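Local coordinates for protein dodecin (Thermus thermophilus, PDB 2UX9) that binds and sequesters flavins such as FMN and FAD, and also coenzyme A, in a hollow dodecamer, and may serve as a cofactor store, at residues 34-39 against 62-67; 19-24 against 56-61. The protein carries 1 engineered substitution. All blocks are in the same frame, centred on the assembly; numbering follows the deposited sequence.

Interaction 1. Residues 34-39 against 62-67; sequences RHLDWF and VGFALE. Engineered in segment 62-67: Ala65 (natural residue Arg). With COA (coenzyme A), chain Q.
Arg34 bends its chain at chi3 (-66°) and Glu67 runs extended beyond CG (chi2 156°), which brings guanidinium and carboxylate side by side, their planes 14° apart, in a salt bridge at the open end of an antiparallel beta hairpin, where coenzyme A is bound. The arginine grips side-on: NE reaches Glu67 OE2 at 2.7 Å and NH2 reaches OE1, each oxygen offering its syn lone pair. C8A of the adenine stands over one face of the guanidinium, toward its rim, while NH1 and NH2 hold the ribose O2B in the plane. Backbone atoms read the adenine: Arg34 N donates to N7A, Glu67 N to N1A at 3.0 Å, and the N6A amino group is shared between the carbonyls of Arg34 and the engineered Ala65 (Arg in nature). Water 1 links His35 NE2 to Glu67 OE2, giving that carboxylate oxygen a second partner.

Further along, a classic beta bulge sets two residues, Asp37 and Trp38, across from the single Gly63, whose O takes a 2.9 Å bond from Asp37 N and a weak one from Trp38 N. On the face shared by Leu36, Phe39 and Val62, Leu36 CD2 packs on Val62 CG1 at 3.6 Å, against helix 18-32. Trp38, part of the FMN site, has NE1 hydrogen-bonded to Glu40 OE2 and lays its indole over Gly63, whose CA stands 3.7 Å from the six-membered ring centroid.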
# COMPACT_ATOMS: atom_id res chain seq x y z
N ARG C 34 -28.33 10.04 -9.39
CA ARG C 34 -28.21 11.24 -10.21
C ARG C 34 -26.89 11.93 -9.93
O ARG C 34 -26.29 11.75 -8.86
CB ARG C 34 -29.37 12.19 -9.92
CG ARG C 34 -30.71 11.59 -10.26
CD ARG C 34 -31.85 12.50 -9.86
NE ARG C 34 -31.96 12.68 -8.41
CZ ARG C 34 -32.63 11.88 -7.58
NH1 ARG C 34 -33.27 10.79 -8.02
NH2 ARG C 34 -32.68 12.19 -6.30
N HIS C 35 -26.41 12.70 -10.90
CA HIS C 35 -25.17 13.47 -10.78
C HIS C 35 -23.95 12.59 -10.61
O HIS C 35 -23.00 12.95 -9.90
CB HIS C 35 -25.29 14.51 -9.67
CG HIS C 35 -26.46 15.41 -9.86
ND1 HIS C 35 -26.48 16.39 -10.82
CD2 HIS C 35 -27.67 15.44 -9.26
CE1 HIS C 35 -27.65 17.01 -10.79
NE2 HIS C 35 -28.39 16.45 -9.86
N LEU C 36 -23.96 11.47 -11.31
CA LEU C 36 -22.78 10.60 -11.39
C LEU C 36 -21.68 11.35 -12.13
O LEU C 36 -21.91 11.85 -13.23
CB LEU C 36 -23.13 9.30 -12.13
CG LEU C 36 -24.15 8.41 -11.43
CD1 LEU C 36 -24.59 7.28 -12.33
CD2 LEU C 36 -23.59 7.85 -10.14
N ASP C 37 -20.50 11.43 -11.52
CA ASP C 37 -19.43 12.31 -12.01
C ASP C 37 -18.14 11.58 -12.42
O ASP C 37 -17.59 11.85 -13.50
CB ASP C 37 -19.12 13.37 -10.95
CG ASP C 37 -20.16 14.47 -10.89
OD1 ASP C 37 -20.85 14.73 -11.90
OD2 ASP C 37 -20.29 15.08 -9.81
N TRP C 38 -17.64 10.69 -11.58
CA TRP C 38 -16.39 10.01 -11.88
C TRP C 38 -16.36 8.61 -11.29
O TRP C 38 -17.17 8.27 -10.43
CB TRP C 38 -15.17 10.84 -11.40
CG TRP C 38 -14.80 10.62 -9.96
CD1 TRP C 38 -13.84 9.78 -9.49
CD2 TRP C 38 -15.39 11.23 -8.81
NE1 TRP C 38 -13.80 9.83 -8.12
CE2 TRP C 38 -14.74 10.72 -7.68
CE3 TRP C 38 -16.40 12.19 -8.63
CZ2 TRP C 38 -15.06 11.12 -6.37
CZ3 TRP C 38 -16.72 12.58 -7.33
CH2 TRP C 38 -16.06 12.03 -6.22
N PHE C 39 -15.44 7.80 -11.79
CA PHE C 39 -15.21 6.48 -11.24
C PHE C 39 -13.73 6.21 -11.09
O PHE C 39 -12.90 6.86 -11.72
CB PHE C 39 -15.89 5.37 -12.06
CG PHE C 39 -15.34 5.21 -13.46
CD1 PHE C 39 -14.29 4.33 -13.72
CD2 PHE C 39 -15.86 5.93 -14.50
CE1 PHE C 39 -13.79 4.19 -15.00
CE2 PHE C 39 -15.37 5.79 -15.78
CZ PHE C 39 -14.32 4.92 -16.03
N VAL C 62 -17.72 4.80 -7.46
CA VAL C 62 -18.44 5.74 -8.29
C VAL C 62 -18.76 6.95 -7.41
O VAL C 62 -19.36 6.79 -6.33
CB VAL C 62 -19.71 5.09 -8.85
CG1 VAL C 62 -20.47 6.07 -9.66
CG2 VAL C 62 -19.34 3.84 -9.69
N GLY C 63 -18.35 8.13 -7.85
CA GLY C 63 -18.58 9.38 -7.13
C GLY C 63 -19.69 10.19 -7.75
O GLY C 63 -19.73 10.38 -8.97
N PHE C 64 -20.58 10.70 -6.90
CA PHE C 64 -21.70 11.51 -7.35
C PHE C 64 -21.96 12.68 -6.41
O PHE C 64 -21.73 12.59 -5.21
CB PHE C 64 -22.97 10.67 -7.59
CG PHE C 64 -23.50 9.94 -6.38
CD1 PHE C 64 -24.59 10.42 -5.69
CD2 PHE C 64 -22.95 8.72 -5.98
CE1 PHE C 64 -25.11 9.73 -4.60
CE2 PHE C 64 -23.47 8.05 -4.89
CZ PHE C 64 -24.55 8.55 -4.21
N ALA C 65 -22.40 13.80 -6.97
CA ALA C 65 -22.67 14.99 -6.17
C ALA C 65 -24.01 14.86 -5.45
O ALA C 65 -25.01 14.51 -6.07
CB ALA C 65 -22.68 16.23 -7.06
N LEU C 66 -24.01 15.13 -4.15
CA LEU C 66 -25.22 15.03 -3.34
C LEU C 66 -26.08 16.27 -3.52
O LEU C 66 -25.61 17.39 -3.40
CB LEU C 66 -24.86 14.85 -1.86
CG LEU C 66 -24.21 13.51 -1.53
CD1 LEU C 66 -23.82 13.45 -0.05
CD2 LEU C 66 -25.10 12.33 -1.88
N GLU C 67 -27.36 16.06 -3.81
CA GLU C 67 -28.35 17.12 -3.88
C GLU C 67 -28.55 17.72 -2.50
O GLU C 67 -28.55 17.01 -1.50
CB GLU C 67 -29.67 16.58 -4.43
CG GLU C 67 -29.56 16.16 -5.89
CD GLU C 67 -30.59 15.15 -6.32
OE1 GLU C 67 -31.29 14.56 -5.47
OE2 GLU C 67 -30.69 14.94 -7.54
N1A COA Q . -28.25 13.20 -4.25
C2A COA Q . -29.15 12.84 -3.25
N3A COA Q . -29.98 11.77 -3.42
C4A COA Q . -29.93 11.05 -4.55
C5A COA Q . -29.04 11.39 -5.57
C6A COA Q . -28.19 12.47 -5.41
N6A COA Q . -27.27 12.80 -6.33
N7A COA Q . -29.22 10.51 -6.57
C8A COA Q . -30.18 9.63 -6.22
N9A COA Q . -30.62 9.96 -4.97
C1B COA Q . -31.52 9.16 -4.12
C2B COA Q . -32.76 8.65 -4.82
O2B COA Q . -33.77 9.61 -4.98
C3B COA Q . -33.16 7.53 -3.89
O3B COA Q . -33.80 8.04 -2.75
P3B COA Q . -35.24 7.47 -2.28
O7A COA Q . -35.53 8.16 -0.98
O8A COA Q . -36.26 7.71 -3.35
O9A COA Q . -35.08 5.99 -2.02
C4B COA Q . -31.82 6.95 -3.49
O4B COA Q . -30.86 7.98 -3.73
C5B COA Q . -31.59 5.71 -4.34
O5B COA Q . -32.50 4.70 -3.95
P1A COA Q . -32.03 3.35 -3.21
O1A COA Q . -33.13 2.82 -2.31
O2A COA Q . -30.73 3.54 -2.45
O3A COA Q . -31.90 2.27 -4.39
P2A COA Q . -30.57 1.80 -5.13
O4A COA Q . -31.17 0.94 -6.19
O5A COA Q . -29.83 2.97 -5.71
O6A COA Q . -29.69 0.96 -4.07
CBP COA Q . -29.17 -0.54 -2.26
CCP COA Q . -30.25 -0.02 -3.21
CDP COA Q . -29.80 -1.52 -1.28
CEP COA Q . -28.10 -1.25 -3.07
CAP COA Q . -28.53 0.63 -1.51
OAP COA Q . -29.52 1.49 -1.00
C9P COA Q . -27.63 0.16 -0.41
O9P COA Q . -26.39 -0.39 -0.72
N8P COA Q . -28.02 0.25 0.85
C7P COA Q . -27.56 -0.75 1.80
C6P COA Q . -27.54 -0.16 3.18
C5P COA Q . -26.72 -0.99 4.12
O5P COA Q . -25.49 -0.94 4.12
N4P COA Q . -27.44 -1.72 4.96
C3P COA Q . -26.96 -2.00 6.30
C2P COA Q . -26.61 -3.47 6.37
S1P COA Q . -25.79 -3.87 7.92
O HOH W 1 -30.95 16.78 -9.40

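Interaction 2. Residues 19-24 against 56-61; sequences EAAIQA and YQVVLE. With FMN (flavin mononucleotide), chain H; FMN (flavin mononucleotide), chain B.
Helix-on-sheet packing makes this contact: helix 18-32 lies against the central strand 52-65 of the three-stranded antiparallel dodecin sheet, and the opposite face of that strand looks to the flavins. The helix segment 19-24 and the strand segment 56-61 approach to 7.6 Å between axes, with N-to-C directions 52° apart, and the small side chain of Ala21 sits where the backbones come closest. Its CB touches Val58 CG2 at 3.8 Å and also approaches the carbonyl O of Tyr56. Val58 turns both methyls to the helix, because chi1 of 179° sets CG1 anti to the backbone N and against Ile22 CG1, leaving CG2 for Ala21. Ile22 forks in turn: CG1 takes Val58, and CG2 meets Leu60 CD1 at 4.0 Å. The contact between these segments is apolar and buried.

Gln57 leaves the strand on the side away from the helix, and its chain, extended beyond CG, carries the amide to the N3 and O2 atoms of one FMN, which it meets with two bonds. OE1 accepts from N3 at 2.7 Å and NE2 donates to O2 at 2.9 Å, while C8M of a second FMN approaches NE2. A leucine here would probably leave N3 and O2 of that flavin without these mates and its ring less firmly oriented.

Leu18 and Ala25 of the helix extend the packing onto Tyr56, Val58 and Leu60, Val41 of strand 36-49 adjoins Val58, and strand 4-14 pairs with 56-61 through Ser14 and Gly12.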
# COMPACT_ATOMS: atom_id res chain seq x y z
N GLU C 19 -14.28 -2.89 -20.42
CA GLU C 19 -15.11 -1.71 -20.67
C GLU C 19 -16.58 -2.07 -20.49
O GLU C 19 -17.32 -1.32 -19.88
CB GLU C 19 -14.88 -1.15 -22.08
CG GLU C 19 -13.54 -0.44 -22.28
CD GLU C 19 -12.38 -1.36 -22.60
OE1 GLU C 19 -12.52 -2.59 -22.58
OE2 GLU C 19 -11.28 -0.85 -22.89
N ALA C 20 -16.98 -3.23 -20.99
CA ALA C 20 -18.37 -3.66 -20.85
C ALA C 20 -18.74 -3.86 -19.38
O ALA C 20 -19.86 -3.54 -18.98
CB ALA C 20 -18.62 -4.95 -21.65
N ALA C 21 -17.81 -4.36 -18.57
CA ALA C 21 -18.09 -4.55 -17.15
C ALA C 21 -18.24 -3.21 -16.43
O ALA C 21 -19.16 -3.01 -15.63
CB ALA C 21 -17.00 -5.39 -16.51
N ILE C 22 -17.36 -2.26 -16.75
CA ILE C 22 -17.48 -0.92 -16.20
C ILE C 22 -18.82 -0.31 -16.62
O ILE C 22 -19.55 0.25 -15.80
CB ILE C 22 -16.31 -0.03 -16.68
CG1 ILE C 22 -15.00 -0.53 -16.06
CG2 ILE C 22 -16.56 1.42 -16.32
CD1 ILE C 22 -13.75 0.05 -16.70
N GLN C 23 -19.15 -0.41 -17.90
CA GLN C 23 -20.38 0.18 -18.41
C GLN C 23 -21.62 -0.44 -17.76
O GLN C 23 -22.60 0.25 -17.53
CB GLN C 23 -20.46 0.07 -19.94
CG GLN C 23 -19.42 0.91 -20.70
CD GLN C 23 -19.82 2.37 -20.87
OE1 GLN C 23 -20.42 2.98 -19.99
NE2 GLN C 23 -19.45 2.94 -22.01
N ALA C 24 -21.57 -1.74 -17.47
CA ALA C 24 -22.70 -2.40 -16.81
C ALA C 24 -22.93 -1.81 -15.42
O ALA C 24 -24.07 -1.56 -15.02
CB ALA C 24 -22.48 -3.90 -16.71
N TYR C 56 -15.55 -11.16 -16.57
CA TYR C 56 -14.69 -10.07 -16.09
C TYR C 56 -15.47 -9.37 -14.99
O TYR C 56 -16.67 -9.15 -15.12
CB TYR C 56 -14.39 -9.06 -17.20
CG TYR C 56 -13.56 -9.62 -18.33
CD1 TYR C 56 -12.17 -9.66 -18.23
CD2 TYR C 56 -14.15 -10.12 -19.47
CE1 TYR C 56 -11.40 -10.17 -19.25
CE2 TYR C 56 -13.37 -10.64 -20.51
CZ TYR C 56 -12.00 -10.65 -20.38
OH TYR C 56 -11.21 -11.18 -21.37
N GLN C 57 -14.78 -9.03 -13.90
CA GLN C 57 -15.40 -8.38 -12.75
C GLN C 57 -14.56 -7.16 -12.39
O GLN C 57 -13.40 -7.30 -12.00
CB GLN C 57 -15.47 -9.36 -11.58
CG GLN C 57 -16.29 -10.62 -11.87
CD GLN C 57 -16.14 -11.69 -10.81
OE1 GLN C 57 -15.12 -11.74 -10.13
NE2 GLN C 57 -17.15 -12.55 -10.66
N VAL C 58 -15.12 -5.97 -12.54
CA VAL C 58 -14.37 -4.75 -12.29
C VAL C 58 -14.98 -4.08 -11.07
O VAL C 58 -16.16 -3.73 -11.07
CB VAL C 58 -14.39 -3.83 -13.50
CG1 VAL C 58 -13.62 -2.56 -13.19
CG2 VAL C 58 -13.79 -4.55 -14.70
N VAL C 59 -14.17 -3.96 -10.02
CA VAL C 59 -14.59 -3.34 -8.78
C VAL C 59 -14.27 -1.87 -8.90
O VAL C 59 -13.12 -1.52 -9.15
CB VAL C 59 -13.82 -3.93 -7.58
CG1 VAL C 59 -14.31 -3.29 -6.26
CG2 VAL C 59 -13.95 -5.46 -7.56
N LEU C 60 -15.27 -1.01 -8.77
CA LEU C 60 -15.03 0.40 -8.92
C LEU C 60 -15.78 1.24 -7.91
O LEU C 60 -16.83 0.85 -7.41
CB LEU C 60 -15.30 0.87 -10.35
CG LEU C 60 -16.72 0.77 -10.89
CD1 LEU C 60 -16.84 1.38 -12.29
CD2 LEU C 60 -17.24 -0.65 -10.92
N GLU C 61 -15.19 2.37 -7.57
CA GLU C 61 -15.85 3.42 -6.80
C GLU C 61 -16.50 4.38 -7.76
O GLU C 61 -15.88 4.75 -8.77
CB GLU C 61 -14.82 4.18 -5.96
CG GLU C 61 -14.11 3.34 -4.91
CD GLU C 61 -14.92 3.17 -3.65
OE1 GLU C 61 -14.48 2.41 -2.76
OE2 GLU C 61 -16.00 3.79 -3.53
N1 FMN H . -15.33 -15.92 -7.47
C2 FMN H . -15.60 -14.86 -8.28
O2 FMN H . -16.59 -14.92 -9.00
N3 FMN H . -14.80 -13.73 -8.26
C4 FMN H . -13.71 -13.67 -7.42
O4 FMN H . -12.82 -12.86 -7.70
C4A FMN H . -13.44 -14.74 -6.58
N5 FMN H . -12.39 -14.68 -5.70
C5A FMN H . -12.11 -15.75 -4.87
C6 FMN H . -11.03 -15.66 -4.00
C7 FMN H . -10.72 -16.72 -3.15
C7M FMN H . -9.69 -16.52 -2.09
C8 FMN H . -11.51 -17.88 -3.20
C8M FMN H . -11.17 -19.09 -2.38
C9 FMN H . -12.60 -17.95 -4.06
C9A FMN H . -12.90 -16.89 -4.91
N10 FMN H . -13.98 -16.95 -5.80
C10 FMN H . -14.26 -15.87 -6.61
C1' FMN H . -14.81 -18.21 -5.95
C2' FMN H . -14.07 -19.29 -6.74
O2' FMN H . -13.86 -18.85 -8.07
C3' FMN H . -14.81 -20.62 -6.78
O3' FMN H . -16.06 -20.46 -7.41
C4' FMN H . -15.02 -21.22 -5.39
O4' FMN H . -13.82 -21.14 -4.64
C5' FMN H . -15.45 -22.68 -5.48
O5' FMN H . -14.45 -23.37 -6.20
P FMN H . -14.51 -24.96 -6.37
O1P FMN H . -13.39 -25.34 -7.31
O2P FMN H . -14.30 -25.64 -5.03
O3P FMN H . -15.85 -25.36 -6.95
N1 FMN B . -16.41 -16.15 -3.80
C2 FMN B . -15.65 -16.73 -2.82
O2 FMN B . -15.88 -17.89 -2.53
N3 FMN B . -14.64 -16.02 -2.20
C4 FMN B . -14.37 -14.72 -2.56
O4 FMN B . -13.77 -14.02 -1.75
C4A FMN B . -15.13 -14.14 -3.57
N5 FMN B . -14.85 -12.85 -3.98
C5A FMN B . -15.60 -12.26 -4.97
C6 FMN B . -15.30 -10.96 -5.35
C7 FMN B . -16.05 -10.33 -6.35
C7M FMN B . -15.58 -9.01 -6.88
C8 FMN B . -17.09 -11.03 -6.96
C8M FMN B . -17.99 -10.38 -7.98
C9 FMN B . -17.38 -12.34 -6.59
C9A FMN B . -16.64 -12.96 -5.58
N10 FMN B . -16.91 -14.27 -5.17
C10 FMN B . -16.14 -14.85 -4.19
C1' FMN B . -18.09 -15.05 -5.74
C2' FMN B . -19.41 -14.55 -5.15
O2' FMN B . -19.46 -14.82 -3.77
C3' FMN B . -20.63 -15.20 -5.81
O3' FMN B . -20.61 -16.60 -5.61
C4' FMN B . -20.72 -14.90 -7.30
O4' FMN B . -20.48 -13.53 -7.54
C5' FMN B . -22.10 -15.27 -7.86
O5' FMN B . -23.06 -14.54 -7.12
P FMN B . -24.60 -14.57 -7.53
O1P FMN B . -25.35 -13.81 -6.45
O2P FMN B . -24.81 -13.89 -8.86
O3P FMN B . -25.08 -16.00 -7.59

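Overall arrangement
From the N terminus, strand 4-14 leads into helix 18-32, whose residues 19-24 open interaction 2; the chain then passes through 34-39, the first half of interaction 1, before 56-61 and 62-67 follow one another along and just past strand 52-65. The two contacts therefore cross rather than nest. Interaction 2 closes a 31-residue loop that seats the helix on the sheet, and interaction 1 closes the hairpin of strands 36-49 and 52-65. Their centres lie about 16 Å apart, both use strand 52-65, and Phe39 joins them by packing on Leu60 and Ile22. Together they tie helix to sheet; interaction 1 borders both coenzyme A and a flavin site, interaction 2 a flavin pair, and both touch the same neighbouring subunit.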